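Local coordinates for GTPase-activating protein BEM3 (Saccharomyces cerevisiae S288C, PDB 6FSF) that activates the GTPase activity of CDC42, and less efficiently that of RHO1, and binds phosphatidylinositol 3-phosphate, this piece being its tandem PX and PH domains, at residues Asn98-Asn101 against Gln102-Ser106; Gly118-Ile121 against Ala122-Ile125. All coordinates share one frame; numbering follows the deposited sequence.

Contact 1: residues Asn98-Asn101 against Gln102-Ser106; sequences NILN and QYYTS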
loop_
_atom_site.group_PDB
_atom_site.type_symbol
_atom_site.label_atom_id
_atom_site.label_comp_id
_atom_site.label_asym_id
_atom_site.label_seq_id
_atom_site.Cartn_x
_atom_site.Cartn_y
_atom_site.Cartn_z
ATOM N N ASN A 98 6.320 -1.059 5.162
ATOM C CA ASN A 98 6.593 -1.451 6.541
ATOM C C ASN A 98 7.012 -0.253 7.383
ATOM O O ASN A 98 6.622 -0.141 8.552
ATOM C CB ASN A 98 7.673 -2.533 6.581
ATOM C CG ASN A 98 7.257 -3.798 5.860
ATOM O OD1 ASN A 98 6.070 -4.105 5.756
ATOM N ND2 ASN A 98 8.236 -4.546 5.365
ATOM N N ILE A 99 7.812 0.648 6.811
ATOM C CA ILE A 99 8.229 1.838 7.547
ATOM C C ILE A 99 7.025 2.721 7.847
ATOM O O ILE A 99 6.903 3.282 8.944
ATOM C CB ILE A 99 9.309 2.602 6.760
ATOM C CG1 ILE A 99 10.496 1.687 6.452
ATOM C CG2 ILE A 99 9.754 3.845 7.523
ATOM C CD1 ILE A 99 11.599 2.359 5.686
ATOM N N LEU A 100 6.119 2.866 6.877
ATOM C CA LEU A 100 4.928 3.680 7.097
ATOM C C LEU A 100 4.031 3.067 8.165
ATOM O O LEU A 100 3.407 3.790 8.949
ATOM C CB LEU A 100 4.168 3.863 5.785
ATOM C CG LEU A 100 4.751 4.884 4.806
ATOM C CD1 LEU A 100 4.123 4.726 3.432
ATOM C CD2 LEU A 100 4.550 6.298 5.328
ATOM N N ASN A 101 3.952 1.735 8.209
ATOM C CA ASN A 101 3.202 1.071 9.272
ATOM C C ASN A 101 3.792 1.394 10.641
ATOM O O ASN A 101 3.065 1.741 11.579
ATOM C CB ASN A 101 3.180 -0.439 9.036
ATOM C CG ASN A 101 1.844 -0.924 8.513
ATOM O OD1 ASN A 101 0.790 -0.458 8.945
ATOM N ND2 ASN A 101 1.881 -1.864 7.577
ATOM N N GLN A 102 5.117 1.281 10.771
ATOM C CA GLN A 102 5.779 1.649 12.019
ATOM C C GLN A 102 5.565 3.120 12.343
ATOM O O GLN A 102 5.391 3.489 13.511
ATOM C CB GLN A 102 7.274 1.345 11.927
ATOM C CG GLN A 102 7.592 -0.126 11.832
ATOM C CD GLN A 102 6.980 -0.912 12.969
ATOM O OE1 GLN A 102 6.068 -1.712 12.764
ATOM N NE2 GLN A 102 7.478 -0.687 14.178
ATOM N N TYR A 103 5.584 3.974 11.320
ATOM C CA TYR A 103 5.457 5.412 11.528
ATOM C C TYR A 103 4.108 5.765 12.141
ATOM O O TYR A 103 4.035 6.434 13.179
ATOM C CB TYR A 103 5.658 6.141 10.199
ATOM C CG TYR A 103 5.446 7.637 10.259
ATOM C CD1 TYR A 103 6.484 8.489 10.611
ATOM C CD2 TYR A 103 4.216 8.200 9.943
ATOM C CE1 TYR A 103 6.300 9.858 10.657
ATOM C CE2 TYR A 103 4.021 9.568 9.987
ATOM C CZ TYR A 103 5.068 10.392 10.344
ATOM O OH TYR A 103 4.883 11.755 10.387
ATOM N N TYR A 104 3.022 5.321 11.506
ATOM C CA TYR A 104 1.701 5.755 11.951
ATOM C C TYR A 104 1.237 5.005 13.190
ATOM O O TYR A 104 0.385 5.506 13.930
ATOM C CB TYR A 104 0.692 5.609 10.818
ATOM C CG TYR A 104 0.730 6.764 9.844
ATOM C CD1 TYR A 104 0.457 8.057 10.269
ATOM C CD2 TYR A 104 1.030 6.564 8.505
ATOM C CE1 TYR A 104 0.489 9.118 9.389
ATOM C CE2 TYR A 104 1.069 7.617 7.617
ATOM C CZ TYR A 104 0.796 8.896 8.064
ATOM O OH TYR A 104 0.828 9.955 7.181
ATOM N N THR A 105 1.771 3.809 13.433
ATOM C CA THR A 105 1.520 3.148 14.709
ATOM C C THR A 105 2.088 3.968 15.858
ATOM O O THR A 105 1.457 4.096 16.915
ATOM C CB THR A 105 2.114 1.734 14.707
ATOM O OG1 THR A 105 1.426 0.926 13.741
ATOM C CG2 THR A 105 1.986 1.087 16.077
ATOM N N SER A 106 3.272 4.548 15.662
ATOM C CA SER A 106 3.876 5.368 16.706
ATOM C C SER A 106 3.101 6.666 16.907
ATOM O O SER A 106 2.938 7.127 18.044
ATOM C CB SER A 106 5.340 5.652 16.362
ATOM O OG SER A 106 6.077 4.450 16.223
HETATM O O HOH W 1 5.632 -2.682 10.407
#

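Contact 2: residues Gly118-Ile121 against Ala122-Ile125; sequences GLKI and AQFI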
loop_
_atom_site.group_PDB
_atom_site.type_symbol
_atom_site.label_atom_id
_atom_site.label_comp_id
_atom_site.label_asym_id
_atom_site.label_seq_id
_atom_site.Cartn_x
_atom_site.Cartn_y
_atom_site.Cartn_z
ATOM N N GLY A 118 -3.155 17.849 17.827
ATOM C CA GLY A 118 -4.094 16.739 17.831
ATOM C C GLY A 118 -5.245 16.948 16.868
ATOM O O GLY A 118 -5.705 16.003 16.221
ATOM N N LEU A 119 -5.722 18.188 16.755
ATOM C CA LEU A 119 -6.788 18.481 15.804
ATOM C C LEU A 119 -6.312 18.291 14.369
ATOM O O LEU A 119 -7.039 17.738 13.535
ATOM C CB LEU A 119 -7.303 19.905 16.016
ATOM C CG LEU A 119 -8.260 20.445 14.951
ATOM C CD1 LEU A 119 -9.609 19.739 15.009
ATOM C CD2 LEU A 119 -8.425 21.948 15.098
ATOM N N LYS A 120 -5.090 18.740 14.067
ATOM C CA LYS A 120 -4.555 18.601 12.716
ATOM C C LYS A 120 -4.460 17.135 12.310
ATOM O O LYS A 120 -4.786 16.775 11.172
ATOM C CB LYS A 120 -3.185 19.274 12.630
ATOM C CG LYS A 120 -2.703 19.562 11.217
ATOM C CD LYS A 120 -3.410 20.774 10.630
ATOM C CE LYS A 120 -2.865 21.119 9.252
ATOM N NZ LYS A 120 -3.470 22.364 8.703
ATOM N N ILE A 121 -4.010 16.276 13.227
ATOM C CA ILE A 121 -3.946 14.845 12.942
ATOM C C ILE A 121 -5.347 14.283 12.735
ATOM O O ILE A 121 -5.577 13.461 11.838
ATOM C CB ILE A 121 -3.204 14.108 14.075
ATOM C CG1 ILE A 121 -1.786 14.658 14.238
ATOM C CG2 ILE A 121 -3.163 12.611 13.811
ATOM C CD1 ILE A 121 -1.012 14.017 15.371
ATOM N N ALA A 122 -6.305 14.715 13.559
ATOM C CA ALA A 122 -7.677 14.239 13.417
ATOM C C ALA A 122 -8.269 14.667 12.081
ATOM O O ALA A 122 -8.922 13.873 11.396
ATOM C CB ALA A 122 -8.533 14.753 14.575
ATOM N N GLN A 123 -8.047 15.926 11.694
ATOM C CA GLN A 123 -8.495 16.389 10.384
ATOM C C GLN A 123 -7.821 15.605 9.267
ATOM O O GLN A 123 -8.418 15.373 8.210
ATOM C CB GLN A 123 -8.208 17.880 10.226
ATOM C CG GLN A 123 -8.963 18.777 11.189
ATOM C CD GLN A 123 -8.501 20.219 11.113
ATOM O OE1 GLN A 123 -7.439 20.518 10.562
ATOM N NE2 GLN A 123 -9.300 21.122 11.668
ATOM N N PHE A 124 -6.572 15.192 9.485
ATOM C CA PHE A 124 -5.842 14.436 8.472
ATOM C C PHE A 124 -6.571 13.142 8.119
ATOM O O PHE A 124 -6.841 12.872 6.944
ATOM C CB PHE A 124 -4.426 14.149 8.976
ATOM C CG PHE A 124 -3.528 13.496 7.966
ATOM C CD1 PHE A 124 -2.932 14.245 6.963
ATOM C CD2 PHE A 124 -3.259 12.140 8.035
ATOM C CE1 PHE A 124 -2.097 13.649 6.038
ATOM C CE2 PHE A 124 -2.423 11.538 7.112
ATOM C CZ PHE A 124 -1.842 12.294 6.114
ATOM N N ILE A 125 -6.920 12.339 9.130
ATOM C CA ILE A 125 -7.568 11.051 8.883
ATOM C C ILE A 125 -9.060 11.168 8.614
ATOM O O ILE A 125 -9.700 10.159 8.289
ATOM C CB ILE A 125 -7.356 10.084 10.064
ATOM C CG1 ILE A 125 -8.125 10.559 11.299
ATOM C CG2 ILE A 125 -5.877 9.957 10.388
ATOM C CD1 ILE A 125 -8.019 9.621 12.485
#

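Contact 1: residues Asn98-Asn101 against Gln102-Ser106
Leu-100 and Tyr-104, one helical turn apart, stand on the same side of helix 90-107, and Leu-100 CD2 lies 4.4 Å from Tyr-104 CE2, a loose apolar touch. Tyr-104 CD2 lies 3.7 Å from Leu-100 O, which meets the ring obliquely. The edge of Tyr-103 points at a face of Tyr-104, the planes nearly perpendicular, with Tyr-103 CD2 3.6 Å above the centre of the Tyr-104 ring. Their first torsions differ: Tyr-103 CG is anti to the backbone N (chi1 176°), Tyr-104 CG to the carbonyl carbon, which turns the neighbouring rings across each other. Leucine and tyrosine suit this side because both touch strand 35-43 of the PX sheet; the Tyr-103 hydroxyl bonds Asp-64 of helix 57-70.

Thr-105 OG1 donates to Asn-101 O at 2.8 Å, threonine's short hydroxyl arm just reaching the carbonyl one turn back, and Thr-105 N reaches that oxygen at 3.1 Å from the opposite face of its plane. Gln-102 and Asn-98 are exposed; the bend at chi2 (-55°) keeps Gln-102 OE1 near enough to Asn-98 O for one water to donate to both. Asn-101 lies at the border, its OD1 accepting from Val-23 N on strand 19-29. Leucine and tyrosine packing thus sets the helix against the domain core, while hydroxyl and water bonds supplement its backbone ladder.

Contact 2: residues Gly118-Ile121 against Ala122-Ile125
Leu-119 and Gln-123 make the main side-chain contact of this helical turn, and it is one of van der Waals packing. The two chains cross obliquely, and Gln-123 NE2 comes to 3.5 Å from Leu-119 CG, with both methyls of the leucine almost as near. Gln-123 CG, anti to its own carbonyl carbon (chi1 -64°), is directed back along the helix, and the extended chain beyond it carries the amide to the leucine. On the amide's other branch, OE1 lies 4.0 Å from Lys-120 CD, part of the lysine's aliphatic stem. With an alanine in place of Gln-123, the Leu-119 methyls and the Lys-120 stem would probably lose the amide that packs on them.

Backbone hydrogen bonds hold the turn itself. Gln-123 N donates to Leu-119 O at 2.8 Å in a nearly straight bond (169°), and Ala-122 N reaches Gly-118 O at 3.0 Å. Phe-124 N bonds Lys-120 O less straight, at 140°, and Ile-125 N bonds Ile-121 O at 3.2 Å.

The larger apolar groups look to other parts of the PX domain: Ile-121 meets Met-67 of helix 57-70, Ile-125 meets Phe-53, and Phe-124 has a cation-pi contact with Lys-55. The small Gly-118 and Ala-122 fit buried positions, whereas Lys-120 also lays its side chain on Leu-63 and Tyr-66. Backbone bonds therefore set the turn, and van der Waals contact joins its outer side chains.

Contact 1 comes first along the chain, within helix 90-107, and contact 2 follows within helix 115-125, the next helix; their centres are about 17 Å apart. Both belong to the PX domain, the first of the two domains in this construct, ahead of the PH domain. The two helices meet where Tyr-104 OH packs 3.6 Å from Phe-124 CE2. Helix 57-70 is a shared neighbour, since Met-67 touches both Tyr-103 and Ile-121. Contact 1 also rests on strands 19-29 and 35-43, and contact 2 on strand 49-55, so both helices pack on the antiparallel sheet, with helix 57-70 beside them.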